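Local coordinates for synaptotagmin-4 (Rattus norvegicus, PDB 1W15), which takes part in moving neuronal dense core vesicles through its interaction with the kinesin KIF1A and contributes to dendrite formation by melanocytes, at residues A[18-23]-A[145-150]; A[32-37]-A[55-60]; A[59-64]-A[96-101]; A[65-70]-A[86-91]. One frame throughout, in Å; residues are numbered along the deposited sequence. Where two conformers were deposited one is given.

All four contacts lie in the C2B domain, whose two four-stranded antiparallel sheets form a sandwich. Contact 1 and contact 3 each join neighbouring strands within one sheet, by paired backbone hydrogen bonds; contact 2 and contact 4 span the two sheets and have no hydrogen bond across them. Contact 2 is the most central, built wholly of valine and leucine methyls. Contact 1 is also largely buried, but it mixes leucines with a tryptophan and a histidine. Contact 3, partly buried, adds a tyrosine–glutamate bond and a water, and contact 4 lies at the surface, where a lysine chain packs on two phenylalanines. Contacts 2 and 3 share L59 and Y60.

Contact 1. Residues A[18-23]-A[145-150]; sequences ELLVSL and AKWHML
W147 holds its CG anti to its own carbonyl carbon (chi1 -81°), and L20 swings its CG anti to the backbone N (chi1 175°), a pairing that lays the indole across the leucine. L20 CB sits 3.4 Å from the centroid of the six-membered ring of W147 and 5° off the ring normal, a CH-pi contact over the face. A broad flat ring suits this place because it can lie against CB and both methyls of L20. With an alanine here the indole is gone, which would probably leave L20 CB without its CH-pi partner and R40 without its cation-pi face. R40 also takes the salt bridge of E18, whose CG touches M149 SD at 3.4 Å. The antiparallel backbones are tied by reciprocal bonds, L19 with H148 and V21 with K146. On the face of L19 and V21, V21 CG2 rests 3.9 Å from H148 CD2, and both imidazole nitrogens bond into helix 128-138, to S128 and H132. The pairing joins the first and last strands of the domain in one sheet of the C2 sandwich; strand 31-40 flanks 18-23 on its other edge, and L19 and V21 pack against F102 of the facing sheet.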
loop_
_atom_site.group_PDB
_atom_site.type_symbol
_atom_site.label_atom_id
_atom_site.label_comp_id
_atom_site.label_asym_id
_atom_site.label_seq_id
_atom_site.Cartn_x
_atom_site.Cartn_y
_atom_site.Cartn_z
ATOM N N GLU A 18 3.976 18.752 -5.313
ATOM C CA GLU A 18 4.457 17.442 -5.779
ATOM C C GLU A 18 3.459 16.350 -5.460
ATOM O O GLU A 18 2.697 16.462 -4.499
ATOM C CB GLU A 18 5.731 17.051 -5.042
ATOM C CG GLU A 18 6.976 17.857 -5.338
ATOM C CD GLU A 18 8.114 17.428 -4.425
ATOM O OE1 GLU A 18 8.641 16.325 -4.609
ATOM O OE2 GLU A 18 8.458 18.198 -3.533
ATOM N N LEU A 19 3.513 15.262 -6.231
ATOM C CA LEU A 19 2.553 14.176 -6.120
ATOM C C LEU A 19 3.312 12.864 -6.191
ATOM O O LEU A 19 4.195 12.688 -7.053
ATOM C CB LEU A 19 1.522 14.211 -7.252
ATOM C CG LEU A 19 0.398 13.157 -7.154
ATOM C CD1 LEU A 19 -0.513 13.469 -5.960
ATOM C CD2 LEU A 19 -0.453 13.060 -8.466
ATOM N N LEU A 20 3.055 12.005 -5.210
ATOM C CA LEU A 20 3.750 10.707 -5.131
ATOM C C LEU A 20 2.787 9.635 -5.650
ATOM O O LEU A 20 1.644 9.489 -5.133
ATOM C CB LEU A 20 4.123 10.431 -3.663
ATOM C CG LEU A 20 4.746 9.071 -3.373
ATOM C CD1 LEU A 20 6.117 8.913 -4.066
ATOM C CD2 LEU A 20 4.888 8.918 -1.804
ATOM N N VAL A 21 3.223 8.885 -6.673
ATOM C CA VAL A 21 2.319 7.905 -7.296
ATOM C C VAL A 21 3.107 6.614 -7.523
ATOM O O VAL A 21 4.339 6.667 -7.604
ATOM C CB VAL A 21 1.673 8.378 -8.626
ATOM C CG1 VAL A 21 0.709 9.589 -8.386
ATOM C CG2 VAL A 21 2.742 8.672 -9.724
ATOM N N SER A 22 2.417 5.476 -7.497
ATOM C CA SER A 22 3.096 4.198 -7.767
ATOM C C SER A 22 2.294 3.484 -8.836
ATOM O O SER A 22 1.043 3.533 -8.801
ATOM C CB SER A 22 3.151 3.337 -6.479
ATOM O OG SER A 22 3.847 2.134 -6.704
ATOM N N LEU A 23 2.966 2.844 -9.805
ATOM C CA LEU A 23 2.241 2.155 -10.870
ATOM C C LEU A 23 2.874 0.789 -11.072
ATOM O O LEU A 23 4.069 0.634 -10.766
ATOM C CB LEU A 23 2.298 2.946 -12.190
ATOM C CG LEU A 23 1.411 4.235 -12.314
ATOM C CD1 LEU A 23 2.106 5.395 -11.714
ATOM C CD2 LEU A 23 1.072 4.512 -13.794
ATOM N N ALA A 145 7.306 3.440 -7.448
ATOM C CA ALA A 145 6.797 4.727 -6.842
ATOM C C ALA A 145 7.775 5.858 -7.075
ATOM O O ALA A 145 9.008 5.636 -6.959
ATOM C CB ALA A 145 6.544 4.552 -5.359
ATOM N N LYS A 146 7.281 7.059 -7.454
ATOM C CA LYS A 146 8.155 8.221 -7.650
ATOM C C LYS A 146 7.372 9.472 -7.293
ATOM O O LYS A 146 6.152 9.516 -7.527
ATOM C CB LYS A 146 8.611 8.425 -9.107
ATOM C CG LYS A 146 9.315 7.231 -9.741
ATOM C CD LYS A 146 10.111 7.646 -11.036
ATOM C CE LYS A 146 10.848 6.414 -11.623
ATOM N NZ LYS A 146 11.652 5.743 -10.529
ATOM N N TRP A 147 8.098 10.430 -6.749
ATOM C CA TRP A 147 7.625 11.827 -6.594
ATOM C C TRP A 147 7.768 12.575 -7.909
ATOM O O TRP A 147 8.777 12.412 -8.619
ATOM C CB TRP A 147 8.471 12.538 -5.546
ATOM C CG TRP A 147 8.085 12.266 -4.119
ATOM C CD1 TRP A 147 8.788 11.518 -3.174
ATOM C CD2 TRP A 147 6.922 12.773 -3.448
ATOM N NE1 TRP A 147 8.105 11.530 -1.973
ATOM C CE2 TRP A 147 6.983 12.316 -2.089
ATOM C CE3 TRP A 147 5.828 13.591 -3.857
ATOM C CZ2 TRP A 147 5.981 12.628 -1.122
ATOM C CZ3 TRP A 147 4.852 13.929 -2.908
ATOM C CH2 TRP A 147 4.924 13.416 -1.549
ATOM N N HIS A 148 6.764 13.382 -8.268
ATOM C CA HIS A 148 6.812 14.198 -9.465
ATOM C C HIS A 148 6.405 15.610 -9.118
ATOM O O HIS A 148 5.472 15.775 -8.342
ATOM C CB HIS A 148 5.794 13.720 -10.470
ATOM C CG HIS A 148 6.089 12.358 -10.991
ATOM N ND1 HIS A 148 6.912 12.147 -12.080
ATOM C CD2 HIS A 148 5.681 11.137 -10.574
ATOM C CE1 HIS A 148 6.977 10.850 -12.337
ATOM N NE2 HIS A 148 6.240 10.208 -11.437
ATOM N N MET A 149 7.058 16.602 -9.715
ATOM C CA MET A 149 6.557 18.011 -9.645
ATOM C C MET A 149 5.275 18.121 -10.466
ATOM O O MET A 149 5.143 17.503 -11.520
ATOM C CB MET A 149 7.591 19.013 -10.187
ATOM C CG MET A 149 8.983 18.993 -9.473
ATOM S SD MET A 149 8.901 19.412 -7.696
ATOM C CE MET A 149 8.091 21.007 -7.685
ATOM N N LEU A 150 4.314 18.882 -9.962
ATOM C CA LEU A 150 3.081 19.139 -10.666
ATOM C C LEU A 150 3.260 20.342 -11.609
ATOM O O LEU A 150 4.024 21.251 -11.308
ATOM C CB LEU A 150 1.961 19.430 -9.645
ATOM C CG LEU A 150 1.593 18.175 -8.821
ATOM C CD1 LEU A 150 0.818 18.526 -7.570
ATOM C CD2 LEU A 150 0.766 17.200 -9.653
#

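Contact 2. Residues A[32-37]-A[55-60]; sequences LTVVVL and VKVNLY
V36 meets V55 and V57 tip to tip, and here the contact is tightest. Its CG1 reaches V55 CG2 at 3.8 Å, and its CG2 reaches V57 CG2 at 3.7 Å. V36 CG1 stands anti to the backbone N (chi1 179°) and CG2 anti to the carbonyl carbon, which points CG1 at V55 and turns CG2 chiefly to V57. Replacing V36 by an alanine removes both methyls and is likely to open a gap beside V55 and V57. The two strands belong to opposite sheets of the C2 beta sandwich, running nearly antiparallel with their axes 9.5 Å apart at the closest, so methyl groups rather than backbone bonds fill the space between. Toward the other end the packing slackens. V34 CG1 stays 4.4 Å from V57 CG1, and L32 CD2 stays 4.3 Å from L59 CD1, while the CA atoms draw apart from 7.7 Å between V36 and V55 to 10.1 Å between L32 and L59. The longer leucines suit this wider end, which they share with the neighbours F88, packed on both V34 and L59, and V100, packed on L32. Beyond the apolar layer K56 points away from strand 32-37 and is partly exposed.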
loop_
_atom_site.group_PDB
_atom_site.type_symbol
_atom_site.label_atom_id
_atom_site.label_comp_id
_atom_site.label_asym_id
_atom_site.label_seq_id
_atom_site.Cartn_x
_atom_site.Cartn_y
_atom_site.Cartn_z
ATOM N N LEU A 32 -3.384 -2.285 -15.275
ATOM C CA LEU A 32 -2.357 -1.382 -14.799
ATOM C C LEU A 32 -2.892 -0.939 -13.462
ATOM O O LEU A 32 -4.041 -0.462 -13.376
ATOM C CB LEU A 32 -2.271 -0.164 -15.727
ATOM C CG LEU A 32 -1.346 0.986 -15.321
ATOM C CD1 LEU A 32 0.188 0.619 -15.394
ATOM C CD2 LEU A 32 -1.677 2.199 -16.233
ATOM N N THR A 33 -2.091 -1.073 -12.416
ATOM C CA THR A 33 -2.562 -0.609 -11.117
ATOM C C THR A 33 -1.878 0.707 -10.808
ATOM O O THR A 33 -0.675 0.875 -11.044
ATOM C CB THR A 33 -2.354 -1.684 -10.033
ATOM O OG1 THR A 33 -0.993 -1.700 -9.615
ATOM C CG2 THR A 33 -2.562 -3.078 -10.677
ATOM N N VAL A 34 -2.656 1.663 -10.314
ATOM C CA VAL A 34 -2.143 3.008 -10.090
ATOM C C VAL A 34 -2.515 3.361 -8.648
ATOM O O VAL A 34 -3.704 3.289 -8.275
ATOM C CB VAL A 34 -2.824 4.032 -11.064
ATOM C CG1 VAL A 34 -2.410 5.464 -10.732
ATOM C CG2 VAL A 34 -2.524 3.719 -12.600
ATOM N N VAL A 35 -1.534 3.776 -7.872
ATOM C CA VAL A 35 -1.788 4.183 -6.493
ATOM C C VAL A 35 -1.489 5.673 -6.400
ATOM O O VAL A 35 -0.377 6.141 -6.666
ATOM C CB VAL A 35 -0.907 3.425 -5.444
ATOM C CG1 VAL A 35 -1.359 3.779 -3.988
ATOM C CG2 VAL A 35 -0.964 1.898 -5.710
ATOM N N VAL A 36 -2.482 6.423 -5.970
ATOM C CA VAL A 36 -2.240 7.841 -5.643
ATOM C C VAL A 36 -1.910 7.859 -4.136
ATOM O O VAL A 36 -2.778 7.516 -3.279
ATOM C CB VAL A 36 -3.497 8.733 -5.912
ATOM C CG1 VAL A 36 -3.180 10.190 -5.535
ATOM C CG2 VAL A 36 -3.891 8.668 -7.438
ATOM N N LEU A 37 -0.667 8.225 -3.810
ATOM C CA LEU A 37 -0.186 8.022 -2.458
ATOM C C LEU A 37 -0.386 9.314 -1.658
ATOM O O LEU A 37 -1.175 9.319 -0.703
ATOM C CB LEU A 37 1.273 7.564 -2.456
ATOM C CG LEU A 37 1.340 6.102 -2.950
ATOM C CD1 LEU A 37 2.654 5.724 -3.656
ATOM C CD2 LEU A 37 1.153 5.215 -1.694
ATOM N N VAL A 55 -7.681 13.879 -6.031
ATOM C CA VAL A 55 -6.978 13.643 -7.261
ATOM C C VAL A 55 -7.866 12.853 -8.208
ATOM O O VAL A 55 -8.459 11.816 -7.836
ATOM C CB VAL A 55 -5.666 12.830 -6.996
ATOM C CG1 VAL A 55 -4.944 12.537 -8.332
ATOM C CG2 VAL A 55 -4.791 13.616 -6.025
ATOM N N LYS A 56 -7.928 13.329 -9.439
ATOM C CA LYS A 56 -8.643 12.657 -10.497
ATOM C C LYS A 56 -7.609 12.038 -11.410
ATOM O O LYS A 56 -6.586 12.670 -11.705
ATOM C CB LYS A 56 -9.437 13.703 -11.302
ATOM C CG LYS A 56 -10.236 13.070 -12.401
ATOM C CD LYS A 56 -11.547 13.754 -12.516
ATOM C CE LYS A 56 -12.341 13.166 -13.645
ATOM N NZ LYS A 56 -13.442 14.089 -13.902
ATOM N N VAL A 57 -7.883 10.816 -11.851
ATOM C CA VAL A 57 -6.955 10.048 -12.662
ATOM C C VAL A 57 -7.690 9.659 -13.970
ATOM O O VAL A 57 -8.701 8.951 -13.931
ATOM C CB VAL A 57 -6.446 8.776 -11.941
ATOM C CG1 VAL A 57 -5.330 8.077 -12.795
ATOM C CG2 VAL A 57 -5.893 9.097 -10.517
ATOM N N ASN A 58 -7.194 10.122 -15.114
ATOM C CA ASN A 58 -7.804 9.795 -16.417
ATOM C C ASN A 58 -6.853 8.875 -17.163
ATOM O O ASN A 58 -5.665 9.143 -17.189
ATOM C CB ASN A 58 -8.055 11.081 -17.235
ATOM C CG ASN A 58 -9.138 11.955 -16.632
ATOM O OD1 ASN A 58 -10.143 11.430 -16.160
ATOM N ND2 ASN A 58 -8.951 13.294 -16.634
ATOM N N LEU A 59 -7.384 7.850 -17.833
ATOM C CA LEU A 59 -6.574 6.930 -18.624
ATOM C C LEU A 59 -6.937 7.154 -20.083
ATOM O O LEU A 59 -8.124 7.187 -20.416
ATOM C CB LEU A 59 -6.947 5.495 -18.249
ATOM C CG LEU A 59 -6.126 4.401 -18.929
ATOM C CD1 LEU A 59 -4.750 4.335 -18.328
ATOM C CD2 LEU A 59 -6.815 3.053 -18.813
ATOM N N TYR A 60 -5.916 7.319 -20.940
ATOM C CA TYR A 60 -6.124 7.628 -22.371
ATOM C C TYR A 60 -5.526 6.507 -23.184
ATOM O O TYR A 60 -4.407 6.059 -22.885
ATOM C CB TYR A 60 -5.385 8.893 -22.749
ATOM C CG TYR A 60 -6.027 10.102 -22.099
ATOM C CD1 TYR A 60 -7.154 10.709 -22.688
ATOM C CD2 TYR A 60 -5.535 10.609 -20.887
ATOM C CE1 TYR A 60 -7.804 11.818 -22.082
ATOM C CE2 TYR A 60 -6.150 11.725 -20.297
ATOM C CZ TYR A 60 -7.287 12.314 -20.897
ATOM O OH TYR A 60 -7.900 13.410 -20.284
#

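Contact 3. Residues A[59-64]-A[96-101]; sequences LYHAKK and EEISVE
The hydroxyl of Y60 donates a hydrogen bond to E101, with Y60 OH 2.7 Å from E101 OE1. The oxygen is met from above the carboxylate plane, 40° out of it, and the ring and carboxylate planes stand 74° apart. At the other end A62 N bonds to E97 O at 2.7 Å, and between them Y60 and S99 exchange two backbone bonds as an antiparallel hydrogen-bonded pair. On the inner face L59 CD1 touches I98 CG2 and V100 CG2, each at 3.8 Å, as suits a buried face. Beside them the H61 ring takes E97 CB at its edge, CD2 to CB 3.8 Å. On the outer face a water donates to E97 O at 3.0 Å and accepts from S99 OG at 2.7 Å, though its link across to A62 O is suspiciously short and doubtful. The S99 hydroxyl sits between its own backbone N and carbonyl carbon (chi1 62°), beside Y60 CB, where a small polar residue fits. Further out, E101 OE1 also accepts from N58 ND2, while a salt bridge from OE2 to R118 helps fix the rotation of the carboxylate. A62 enters a type II' turn from H61 to K64, at the position more often given to glycine. This turn closes the beta hairpin of strands 53-61 and 64-70, and the pairing with strand 98-106 builds one sheet of the C2 sandwich.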
loop_
_atom_site.group_PDB
_atom_site.type_symbol
_atom_site.label_atom_id
_atom_site.label_comp_id
_atom_site.label_asym_id
_atom_site.label_seq_id
_atom_site.Cartn_x
_atom_site.Cartn_y
_atom_site.Cartn_z
ATOM N N LEU A 59 -7.384 7.850 -17.833
ATOM C CA LEU A 59 -6.574 6.930 -18.624
ATOM C C LEU A 59 -6.937 7.154 -20.083
ATOM O O LEU A 59 -8.124 7.187 -20.416
ATOM C CB LEU A 59 -6.947 5.495 -18.249
ATOM C CG LEU A 59 -6.126 4.401 -18.929
ATOM C CD1 LEU A 59 -4.750 4.335 -18.328
ATOM C CD2 LEU A 59 -6.815 3.053 -18.813
ATOM N N TYR A 60 -5.916 7.319 -20.940
ATOM C CA TYR A 60 -6.124 7.628 -22.371
ATOM C C TYR A 60 -5.526 6.507 -23.184
ATOM O O TYR A 60 -4.407 6.059 -22.885
ATOM C CB TYR A 60 -5.385 8.893 -22.749
ATOM C CG TYR A 60 -6.027 10.102 -22.099
ATOM C CD1 TYR A 60 -7.154 10.709 -22.688
ATOM C CD2 TYR A 60 -5.535 10.609 -20.887
ATOM C CE1 TYR A 60 -7.804 11.818 -22.082
ATOM C CE2 TYR A 60 -6.150 11.725 -20.297
ATOM C CZ TYR A 60 -7.287 12.314 -20.897
ATOM O OH TYR A 60 -7.900 13.410 -20.284
ATOM N N HIS A 61 -6.248 6.104 -24.221
ATOM C CA HIS A 61 -5.669 5.260 -25.296
ATOM C C HIS A 61 -5.549 6.117 -26.557
ATOM O O HIS A 61 -6.551 6.493 -27.158
ATOM C CB HIS A 61 -6.582 4.073 -25.518
ATOM C CG HIS A 61 -6.025 3.056 -26.469
ATOM N ND1 HIS A 61 -6.782 2.010 -26.962
ATOM C CD2 HIS A 61 -4.790 2.920 -27.011
ATOM C CE1 HIS A 61 -6.032 1.279 -27.770
ATOM N NE2 HIS A 61 -4.822 1.810 -27.817
ATOM N N ALA A 62 -4.322 6.461 -26.910
ATOM C CA ALA A 62 -4.057 7.515 -27.871
ATOM C C ALA A 62 -4.693 8.794 -27.276
ATOM O O ALA A 62 -4.300 9.251 -26.177
ATOM C CB ALA A 62 -4.639 7.149 -29.259
ATOM N N LYS A 63 -5.684 9.366 -27.938
ATOM C CA LYS A 63 -6.198 10.623 -27.379
ATOM C C LYS A 63 -7.605 10.465 -26.851
ATOM O O LYS A 63 -8.277 11.451 -26.546
ATOM C CB LYS A 63 -6.096 11.734 -28.412
ATOM C CG LYS A 63 -4.679 12.248 -28.585
ATOM C CD LYS A 63 -4.688 13.306 -29.665
ATOM C CE LYS A 63 -3.301 13.507 -30.279
ATOM N NZ LYS A 63 -2.344 14.086 -29.296
ATOM N N LYS A 64 -8.054 9.229 -26.730
ATOM C CA LYS A 64 -9.402 8.982 -26.256
ATOM C C LYS A 64 -9.357 8.576 -24.775
ATOM O O LYS A 64 -8.669 7.620 -24.425
ATOM C CB LYS A 64 -10.050 7.864 -27.096
ATOM C CG LYS A 64 -11.311 7.257 -26.477
ATOM C CD LYS A 64 -11.959 6.241 -27.424
ATOM C CE LYS A 64 -12.842 5.235 -26.668
ATOM N NZ LYS A 64 -12.716 3.853 -27.248
ATOM N N GLU A 96 2.202 1.170 -25.132
ATOM C CA GLU A 96 2.775 2.096 -26.113
ATOM C C GLU A 96 1.933 3.367 -26.342
ATOM O O GLU A 96 2.496 4.472 -26.356
ATOM C CB GLU A 96 3.085 1.382 -27.443
ATOM C CG GLU A 96 1.902 1.305 -28.421
ATOM C CD GLU A 96 2.249 0.765 -29.809
ATOM O OE1 GLU A 96 2.985 -0.252 -29.901
ATOM O OE2 GLU A 96 1.754 1.329 -30.820
ATOM N N GLU A 97 0.610 3.204 -26.504
ATOM C CA GLU A 97 -0.319 4.341 -26.732
ATOM C C GLU A 97 -1.168 4.701 -25.523
ATOM O O GLU A 97 -2.151 5.458 -25.627
ATOM C CB GLU A 97 -1.227 4.041 -27.929
ATOM C CG GLU A 97 -0.455 4.082 -29.241
ATOM C CD GLU A 97 -1.306 3.730 -30.447
ATOM O OE1 GLU A 97 -1.993 4.634 -30.992
ATOM O OE2 GLU A 97 -1.281 2.549 -30.858
ATOM N N ILE A 98 -0.792 4.184 -24.368
ATOM C CA ILE A 98 -1.555 4.456 -23.156
ATOM C C ILE A 98 -0.892 5.603 -22.410
ATOM O O ILE A 98 0.330 5.649 -22.315
ATOM C CB ILE A 98 -1.581 3.156 -22.291
ATOM C CG1 ILE A 98 -2.339 2.047 -23.023
ATOM C CG2 ILE A 98 -2.148 3.404 -20.880
ATOM C CD1 ILE A 98 -3.836 2.284 -23.210
ATOM N N SER A 99 -1.678 6.519 -21.852
ATOM C CA SER A 99 -1.100 7.498 -20.964
ATOM C C SER A 99 -2.051 7.700 -19.784
ATOM O O SER A 99 -3.223 7.360 -19.892
ATOM C CB SER A 99 -0.844 8.790 -21.710
ATOM O OG SER A 99 -2.060 9.313 -22.182
ATOM N N VAL A 100 -1.533 8.248 -18.682
ATOM C CA VAL A 100 -2.306 8.429 -17.441
ATOM C C VAL A 100 -2.149 9.906 -17.046
ATOM O O VAL A 100 -1.035 10.436 -17.081
ATOM C CB VAL A 100 -1.796 7.537 -16.283
ATOM C CG1 VAL A 100 -2.657 7.710 -14.992
ATOM C CG2 VAL A 100 -1.763 6.022 -16.705
ATOM N N GLU A 101 -3.260 10.547 -16.727
ATOM C CA GLU A 101 -3.249 11.970 -16.412
ATOM C C GLU A 101 -3.724 12.061 -14.984
ATOM O O GLU A 101 -4.815 11.580 -14.685
ATOM C CB GLU A 101 -4.222 12.707 -17.337
ATOM C CG GLU A 101 -4.350 14.219 -17.100
ATOM C CD GLU A 101 -5.470 14.836 -17.990
ATOM O OE1 GLU A 101 -6.576 14.262 -18.066
ATOM O OE2 GLU A 101 -5.249 15.908 -18.610
HETATM O O HOH W 1 -2.478 8.345 -24.702
#

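Contact 4. Residues A[65-70]-A[86-91]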
loop_
_atom_site.group_PDB
_atom_site.type_symbol
_atom_site.label_atom_id
_atom_site.label_comp_id
_atom_site.label_asym_id
_atom_site.label_seq_id
_atom_site.Cartn_x
_atom_site.Cartn_y
_atom_site.Cartn_z
ATOM N N ARG A 65 -10.105 9.270 -23.920
ATOM C CA ARG A 65 -10.206 8.838 -22.525
ATOM C C ARG A 65 -10.988 7.529 -22.447
ATOM O O ARG A 65 -12.145 7.444 -22.877
ATOM C CB ARG A 65 -10.876 9.871 -21.629
ATOM C CG ARG A 65 -10.717 9.472 -20.171
ATOM C CD ARG A 65 -11.162 10.498 -19.158
ATOM N NE ARG A 65 -12.555 10.889 -19.351
ATOM C CZ ARG A 65 -13.214 11.749 -18.582
ATOM N NH1 ARG A 65 -12.630 12.314 -17.535
ATOM N NH2 ARG A 65 -14.475 12.058 -18.867
ATOM N N ILE A 66 -10.368 6.498 -21.905
ATOM C CA ILE A 66 -11.085 5.234 -21.813
ATOM C C ILE A 66 -11.489 4.881 -20.365
ATOM O O ILE A 66 -12.248 3.957 -20.156
ATOM C CB ILE A 66 -10.267 4.128 -22.445
ATOM C CG1 ILE A 66 -8.893 4.040 -21.750
ATOM C CG2 ILE A 66 -10.169 4.328 -23.998
ATOM C CD1 ILE A 66 -8.168 2.679 -22.085
ATOM N N SER A 67 -10.984 5.591 -19.370
ATOM C CA SER A 67 -11.403 5.322 -17.994
ATOM C C SER A 67 -11.083 6.510 -17.134
ATOM O O SER A 67 -10.208 7.300 -17.502
ATOM C CB SER A 67 -10.678 4.073 -17.461
ATOM O OG SER A 67 -11.168 3.716 -16.167
ATOM N N LYS A 68 -11.773 6.644 -15.987
ATOM C CA LYS A 68 -11.473 7.727 -15.051
ATOM C C LYS A 68 -11.709 7.236 -13.611
ATOM O O LYS A 68 -12.584 6.386 -13.392
ATOM C CB LYS A 68 -12.309 9.002 -15.357
ATOM C CG LYS A 68 -13.799 8.772 -15.291
ATOM C CD LYS A 68 -14.639 10.029 -15.547
ATOM C CE LYS A 68 -16.112 9.738 -15.212
ATOM N NZ LYS A 68 -16.969 10.982 -15.279
ATOM N N LYS A 69 -10.962 7.780 -12.653
ATOM C CA LYS A 69 -11.098 7.437 -11.231
ATOM C C LYS A 69 -10.908 8.710 -10.463
ATOM O O LYS A 69 -10.361 9.669 -10.988
ATOM C CB LYS A 69 -9.968 6.481 -10.805
ATOM C CG LYS A 69 -9.817 5.211 -11.674
ATOM C CD LYS A 69 -10.901 4.181 -11.463
ATOM C CE LYS A 69 -10.561 2.946 -12.316
ATOM N NZ LYS A 69 -11.669 2.014 -12.176
ATOM N N LYS A 70 -11.339 8.739 -9.214
ATOM C CA LYS A 70 -11.000 9.862 -8.355
ATOM C C LYS A 70 -10.897 9.438 -6.917
ATOM O O LYS A 70 -11.533 8.432 -6.523
ATOM C CB LYS A 70 -11.928 11.051 -8.560
ATOM C CG LYS A 70 -13.215 11.008 -7.921
ATOM C CD LYS A 70 -13.992 12.255 -8.390
ATOM C CE LYS A 70 -15.461 12.103 -8.005
ATOM N NZ LYS A 70 -16.312 13.148 -8.705
ATOM N N PHE A 86 -6.085 2.081 -7.614
ATOM C CA PHE A 86 -7.049 1.837 -8.677
ATOM C C PHE A 86 -6.518 0.805 -9.630
ATOM O O PHE A 86 -5.283 0.720 -9.863
ATOM C CB PHE A 86 -7.316 3.113 -9.479
ATOM C CG PHE A 86 -7.781 4.283 -8.604
ATOM C CD1 PHE A 86 -9.064 4.289 -8.056
ATOM C CD2 PHE A 86 -6.922 5.374 -8.374
ATOM C CE1 PHE A 86 -9.505 5.373 -7.242
ATOM C CE2 PHE A 86 -7.375 6.488 -7.544
ATOM C CZ PHE A 86 -8.646 6.448 -6.993
ATOM N N VAL A 87 -7.444 0.063 -10.209
ATOM C CA VAL A 87 -7.080 -0.947 -11.214
ATOM C C VAL A 87 -7.678 -0.517 -12.560
ATOM O O VAL A 87 -8.909 -0.341 -12.666
ATOM C CB VAL A 87 -7.606 -2.368 -10.791
ATOM C CG1 VAL A 87 -7.328 -3.453 -11.868
ATOM C CG2 VAL A 87 -6.974 -2.764 -9.512
ATOM N N PHE A 88 -6.821 -0.395 -13.592
ATOM C CA PHE A 88 -7.296 -0.071 -14.961
ATOM C C PHE A 88 -7.162 -1.263 -15.863
ATOM O O PHE A 88 -6.143 -1.921 -15.854
ATOM C CB PHE A 88 -6.483 1.049 -15.575
ATOM C CG PHE A 88 -6.755 2.382 -14.983
ATOM C CD1 PHE A 88 -7.946 3.064 -15.272
ATOM C CD2 PHE A 88 -5.805 2.998 -14.170
ATOM C CE1 PHE A 88 -8.196 4.345 -14.758
ATOM C CE2 PHE A 88 -6.053 4.276 -13.621
ATOM C CZ PHE A 88 -7.266 4.952 -13.929
ATOM N N ASP A 89 -8.197 -1.537 -16.635
ATOM C CA ASP A 89 -8.101 -2.475 -17.790
ATOM C C ASP A 89 -7.388 -1.825 -18.981
ATOM O O ASP A 89 -7.666 -0.676 -19.319
ATOM C CB ASP A 89 -9.514 -2.860 -18.236
ATOM C CG ASP A 89 -10.231 -3.724 -17.213
ATOM O OD1 ASP A 89 -9.589 -4.595 -16.590
ATOM O OD2 ASP A 89 -11.449 -3.611 -16.968
ATOM N N ILE A 90 -6.458 -2.526 -19.610
ATOM C CA ILE A 90 -5.731 -1.986 -20.734
ATOM C C ILE A 90 -6.272 -2.769 -21.920
ATOM O O ILE A 90 -6.178 -3.994 -21.946
ATOM C CB ILE A 90 -4.174 -2.179 -20.564
ATOM C CG1 ILE A 90 -3.666 -1.482 -19.298
ATOM C CG2 ILE A 90 -3.407 -1.727 -21.819
ATOM C CD1 ILE A 90 -3.910 0.067 -19.245
ATOM N N PRO A 91 -6.906 -2.077 -22.867
ATOM C CA PRO A 91 -7.581 -2.768 -23.982
ATOM C C PRO A 91 -6.650 -3.145 -25.120
ATOM O O PRO A 91 -7.124 -3.475 -26.189
ATOM C CB PRO A 91 -8.602 -1.730 -24.462
ATOM C CG PRO A 91 -7.923 -0.397 -24.203
ATOM C CD PRO A 91 -7.068 -0.608 -22.941
#
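S67 OG lies at the edge of the F88 ring and in its plane, 3.3 Å from CE1, and a bound sodium ion is about 3 Å from the nearest atom of the serine side chain. A small side chain suits this spot, so close to the ring edge. K69 makes the largest single share of the contact. Its CG stands anti to the carbonyl carbon (chi1 -53°) and the chain bends at chi2 (-73°), which carries the methylenes between two aromatic rings. K69 CB lies over the centre of F86, 3.6 Å from the centroid and 12° off the normal, a CH-pi contact, and K69 CG comes 3.4 Å from F88 CZ. The lysine thus lends its hydrocarbon part to the apolar layer while its ammonium end runs out alongside V87 O, too far for a hydrogen bond. At the far end I66 CD1 meets the P91 ring at CD, 3.6 Å away. The phenylalanines turn their other contacts inward, F86 to V36 and F88 to V34 and L59, and F86 also packs on K38 of another subunit. I66 and S67 both face L59 in a classic beta bulge. The strands 64-70 and 80-89 are outermost in their sheets within the subunit, so they close one side of the C2 sandwich, and the run K68 to K70 is probably the counterpart of the polybasic strand characteristic of synaptotagmin C2B domains.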